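Local atomic coordinates of amino acid adenylation domain-containing protein (Bacillus stratosphericus LAMA 585, PDB entry 6ULY), a protein that probably activates an alpha-keto acid as its acyl adenylate, serving as the first adenylation domain of a keto acid-selecting nonribosomal peptide synthetase. Residues A[388-400]-A[405-417]. Sequence-based numbering, arbitrary orientation.
With SO4 (sulfate ion), chain K.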
# COMPACT_ATOMS: atom_id res chain seq x y z
N PRO A 388 3.28 -6.17 -31.68
CA PRO A 388 3.45 -4.92 -32.43
C PRO A 388 2.94 -3.72 -31.64
O PRO A 388 1.91 -3.79 -30.97
CB PRO A 388 2.62 -5.16 -33.70
CG PRO A 388 2.64 -6.63 -33.88
CD PRO A 388 2.69 -7.24 -32.50
N GLY A 389 3.69 -2.62 -31.73
CA GLY A 389 3.33 -1.38 -31.09
C GLY A 389 3.94 -1.18 -29.72
O GLY A 389 3.98 -0.04 -29.24
N ILE A 390 4.42 -2.24 -29.07
CA ILE A 390 4.91 -2.18 -27.70
C ILE A 390 6.43 -2.13 -27.72
O ILE A 390 7.08 -2.84 -28.50
CB ILE A 390 4.41 -3.39 -26.88
CG1 ILE A 390 2.88 -3.37 -26.75
CG2 ILE A 390 5.08 -3.41 -25.52
CD1 ILE A 390 2.35 -2.36 -25.77
N THR A 391 7.00 -1.28 -26.87
CA THR A 391 8.42 -1.30 -26.58
C THR A 391 8.60 -1.65 -25.11
O THR A 391 7.91 -1.10 -24.25
CB THR A 391 9.09 0.05 -26.88
OG1 THR A 391 8.71 0.49 -28.19
CG2 THR A 391 10.59 -0.10 -26.84
N ILE A 392 9.50 -2.58 -24.83
CA ILE A 392 9.85 -2.95 -23.47
C ILE A 392 11.30 -2.56 -23.23
O ILE A 392 12.13 -2.63 -24.14
CB ILE A 392 9.65 -4.46 -23.21
CG1 ILE A 392 8.26 -4.89 -23.67
CG2 ILE A 392 9.87 -4.77 -21.74
CD1 ILE A 392 7.97 -6.33 -23.46
N ARG A 393 11.61 -2.15 -22.01
CA ARG A 393 12.99 -1.92 -21.61
C ARG A 393 13.16 -2.35 -20.17
O ARG A 393 12.20 -2.45 -19.40
CB ARG A 393 13.41 -0.45 -21.81
CG ARG A 393 12.85 0.52 -20.78
CD ARG A 393 13.50 1.90 -20.92
NE ARG A 393 13.04 2.84 -19.90
CZ ARG A 393 13.44 4.10 -19.81
NH1 ARG A 393 14.31 4.60 -20.68
NH2 ARG A 393 12.97 4.88 -18.84
N ILE A 394 14.41 -2.63 -19.82
CA ILE A 394 14.81 -3.03 -18.48
C ILE A 394 15.78 -1.98 -17.96
O ILE A 394 16.78 -1.67 -18.62
CB ILE A 394 15.46 -4.42 -18.47
CG1 ILE A 394 14.62 -5.43 -19.27
CG2 ILE A 394 15.68 -4.90 -17.04
CD1 ILE A 394 13.26 -5.75 -18.66
N VAL A 395 15.50 -1.42 -16.78
CA VAL A 395 16.30 -0.35 -16.20
C VAL A 395 16.70 -0.71 -14.78
O VAL A 395 16.10 -1.58 -14.14
CB VAL A 395 15.55 1.01 -16.21
CG1 VAL A 395 15.25 1.43 -17.64
CG2 VAL A 395 14.28 0.92 -15.39
N ASN A 396 17.71 -0.01 -14.27
CA ASN A 396 18.27 -0.30 -12.96
C ASN A 396 17.67 0.65 -11.91
O ASN A 396 16.71 1.38 -12.17
CB ASN A 396 19.80 -0.22 -13.00
CG ASN A 396 20.31 1.18 -13.31
OD1 ASN A 396 19.59 2.17 -13.23
ND2 ASN A 396 21.59 1.26 -13.67
N HIS A 397 18.27 0.63 -10.72
CA HIS A 397 17.76 1.42 -9.60
C HIS A 397 17.54 2.88 -9.99
O HIS A 397 16.57 3.51 -9.57
CB HIS A 397 18.73 1.32 -8.42
CG HIS A 397 18.08 1.47 -7.08
ND1 HIS A 397 18.76 1.93 -5.97
CD2 HIS A 397 16.82 1.20 -6.66
CE1 HIS A 397 17.95 1.95 -4.93
NE2 HIS A 397 16.76 1.51 -5.32
N GLN A 398 18.45 3.44 -10.79
CA GLN A 398 18.37 4.84 -11.21
C GLN A 398 17.65 5.02 -12.54
O GLN A 398 17.79 6.08 -13.17
CB GLN A 398 19.77 5.44 -11.29
CG GLN A 398 20.47 5.59 -9.96
CD GLN A 398 21.71 6.45 -10.05
OE1 GLN A 398 21.98 7.05 -11.09
NE2 GLN A 398 22.47 6.51 -8.96
N HIS A 399 16.89 4.02 -12.98
CA HIS A 399 16.12 4.11 -14.22
C HIS A 399 17.02 4.31 -15.43
O HIS A 399 16.61 4.90 -16.44
CB HIS A 399 15.07 5.22 -14.13
CG HIS A 399 13.98 4.94 -13.14
ND1 HIS A 399 12.94 5.82 -12.91
CD2 HIS A 399 13.76 3.88 -12.33
CE1 HIS A 399 12.14 5.31 -11.99
NE2 HIS A 399 12.61 4.13 -11.63
N GLU A 400 18.25 3.82 -15.35
CA GLU A 400 19.16 3.80 -16.48
C GLU A 400 19.01 2.50 -17.26
O GLU A 400 18.85 1.43 -16.68
CB GLU A 400 20.61 3.96 -16.01
CG GLU A 400 20.94 5.33 -15.44
CD GLU A 400 22.30 5.38 -14.76
OE1 GLU A 400 22.82 4.31 -14.39
OE2 GLU A 400 22.84 6.49 -14.61
N ASP A 405 20.23 -9.62 -20.68
CA ASP A 405 20.71 -10.60 -19.70
C ASP A 405 21.11 -9.94 -18.38
O ASP A 405 22.03 -10.39 -17.70
CB ASP A 405 21.88 -11.41 -20.27
CG ASP A 405 21.48 -12.26 -21.47
OD1 ASP A 405 20.40 -12.87 -21.43
OD2 ASP A 405 22.26 -12.30 -22.45
N HIS A 406 20.41 -8.86 -18.02
CA HIS A 406 20.59 -8.18 -16.74
C HIS A 406 19.22 -7.98 -16.11
O HIS A 406 18.36 -7.33 -16.70
CB HIS A 406 21.30 -6.83 -16.92
CG HIS A 406 22.78 -6.93 -17.05
ND1 HIS A 406 23.64 -6.60 -16.02
CD2 HIS A 406 23.57 -7.30 -18.09
CE1 HIS A 406 24.89 -6.77 -16.41
NE2 HIS A 406 24.87 -7.19 -17.66
N ILE A 407 19.03 -8.53 -14.91
CA ILE A 407 17.75 -8.38 -14.23
C ILE A 407 17.58 -6.94 -13.78
O ILE A 407 18.43 -6.38 -13.08
CB ILE A 407 17.66 -9.34 -13.04
CG1 ILE A 407 17.58 -10.79 -13.54
CG2 ILE A 407 16.44 -9.00 -12.18
CD1 ILE A 407 17.59 -11.83 -12.44
N GLY A 408 16.47 -6.32 -14.17
CA GLY A 408 16.16 -4.97 -13.77
C GLY A 408 14.67 -4.71 -13.75
O GLY A 408 13.87 -5.65 -13.78
N ARG A 409 14.28 -3.44 -13.72
CA ARG A 409 12.88 -3.05 -13.65
C ARG A 409 12.27 -3.00 -15.05
O ARG A 409 12.78 -2.28 -15.92
CB ARG A 409 12.74 -1.70 -12.95
CG ARG A 409 13.06 -1.76 -11.47
CD ARG A 409 13.82 -0.53 -11.00
NE ARG A 409 13.98 -0.53 -9.55
CZ ARG A 409 14.90 -1.23 -8.90
NH1 ARG A 409 15.76 -1.99 -9.56
NH2 ARG A 409 14.96 -1.17 -7.57
N VAL A 410 11.19 -3.74 -15.25
CA VAL A 410 10.53 -3.81 -16.55
C VAL A 410 9.69 -2.56 -16.74
O VAL A 410 8.90 -2.18 -15.87
CB VAL A 410 9.66 -5.07 -16.66
CG1 VAL A 410 9.03 -5.16 -18.05
CG2 VAL A 410 10.48 -6.32 -16.36
N GLN A 411 9.83 -1.92 -17.90
CA GLN A 411 9.02 -0.77 -18.26
C GLN A 411 8.44 -0.98 -19.64
O GLN A 411 9.04 -1.65 -20.49
CB GLN A 411 9.84 0.53 -18.22
CG GLN A 411 10.31 0.93 -16.83
CD GLN A 411 10.96 2.30 -16.80
OE1 GLN A 411 11.41 2.81 -17.82
NE2 GLN A 411 11.00 2.91 -15.62
N ILE A 412 7.27 -0.40 -19.87
CA ILE A 412 6.51 -0.62 -21.09
C ILE A 412 6.15 0.72 -21.72
O ILE A 412 5.63 1.61 -21.03
CB ILE A 412 5.22 -1.43 -20.82
CG1 ILE A 412 5.54 -2.73 -20.09
CG2 ILE A 412 4.50 -1.69 -22.12
CD1 ILE A 412 6.39 -3.69 -20.89
N LYS A 413 6.39 0.84 -23.01
CA LYS A 413 5.92 1.97 -23.80
C LYS A 413 5.07 1.45 -24.95
O LYS A 413 5.44 0.47 -25.61
CB LYS A 413 7.08 2.80 -24.36
CG LYS A 413 6.65 4.11 -25.02
CD LYS A 413 7.68 4.63 -26.03
CE LYS A 413 9.09 4.59 -25.50
NZ LYS A 413 10.04 5.33 -26.38
N GLY A 414 3.94 2.09 -25.19
CA GLY A 414 3.11 1.73 -26.31
C GLY A 414 1.75 2.37 -26.29
O GLY A 414 1.42 3.19 -25.42
N PRO A 415 0.91 2.00 -27.26
CA PRO A 415 -0.43 2.59 -27.37
C PRO A 415 -1.51 1.89 -26.56
O PRO A 415 -2.67 2.30 -26.65
CB PRO A 415 -0.71 2.44 -28.87
CG PRO A 415 -0.03 1.15 -29.23
CD PRO A 415 1.20 1.07 -28.36
N THR A 416 -1.16 0.86 -25.79
CA THR A 416 -2.14 0.09 -25.04
C THR A 416 -2.28 0.56 -23.60
O THR A 416 -3.05 -0.03 -22.84
CB THR A 416 -1.77 -1.40 -25.05
OG1 THR A 416 -0.65 -1.61 -24.19
CG2 THR A 416 -1.43 -1.86 -26.45
N THR A 417 -1.55 1.60 -23.21
CA THR A 417 -1.53 2.02 -21.81
C THR A 417 -2.84 2.72 -21.44
O THR A 417 -3.43 3.45 -22.23
CB THR A 417 -0.34 2.96 -21.57
OG1 THR A 417 0.88 2.25 -21.81
CG2 THR A 417 -0.34 3.47 -20.14
S SO4 K . 11.34 2.37 -8.54
O1 SO4 K . 10.73 3.61 -8.99
O2 SO4 K . 12.22 2.63 -7.43
O3 SO4 K . 12.09 1.76 -9.60
O4 SO4 K . 10.30 1.48 -8.12
O HOH W 1 6.46 1.59 -28.46
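Thr-391, Arg-393 and Val-395 pair with Lys-413, Gln-411 and Arg-409 as three hydrogen-bonded pairs of an antiparallel beta ladder. Its strands, 391-395 and 408-413, run at 153° with axes 4.3 Å apart. The Thr-391 N to Lys-413 O bond is short, 2.7 Å, and almost straight. Ile-392 with Ile-412 and Ile-394 with Val-410 form the intervening non-hydrogen-bonded pairs. The face carrying these four residues is aliphatic: CD1 of Ile-412 packs 3.6 Å from CG1 of Ile-392, and CD1 of Ile-394 lies 3.7 Å from CG2 of Val-410. CG2 of Ile-394 packs against the backbone N and CA of Gly-408.

The face of Thr-391, Arg-393, Gln-411 and Arg-409 is mostly polar, with Val-395 among them. Arg-393, its CG set between backbone N and carbonyl carbon (chi1 74°), runs alongside Gln-411 and grips OE1 side-on, NE at 2.6 Å and NH2 at 2.8 Å, with OE1 in the guanidinium plane. Gln-411 NE2 lies over one face of the His-399 ring and is hydrogen-bonded to His-439. NE2 of His-399 and NE of Arg-409 converge on O3 of a sulfate probably from the crystallisation liquor, at 3.2 and 3.0 Å; Lys-112 NZ of the second subunit is hydrogen-bonded to the same ion. The Arg-409 guanidinium carries the CA of His-397 over one face.

The hairpin forms the second and third strands of a five-stranded antiparallel sheet, between strands 3-5 and 438-447; Leu-451 of strand 450-456 meets the aliphatic face, while Pro-415 and Thr-416 rest on helix 193-207.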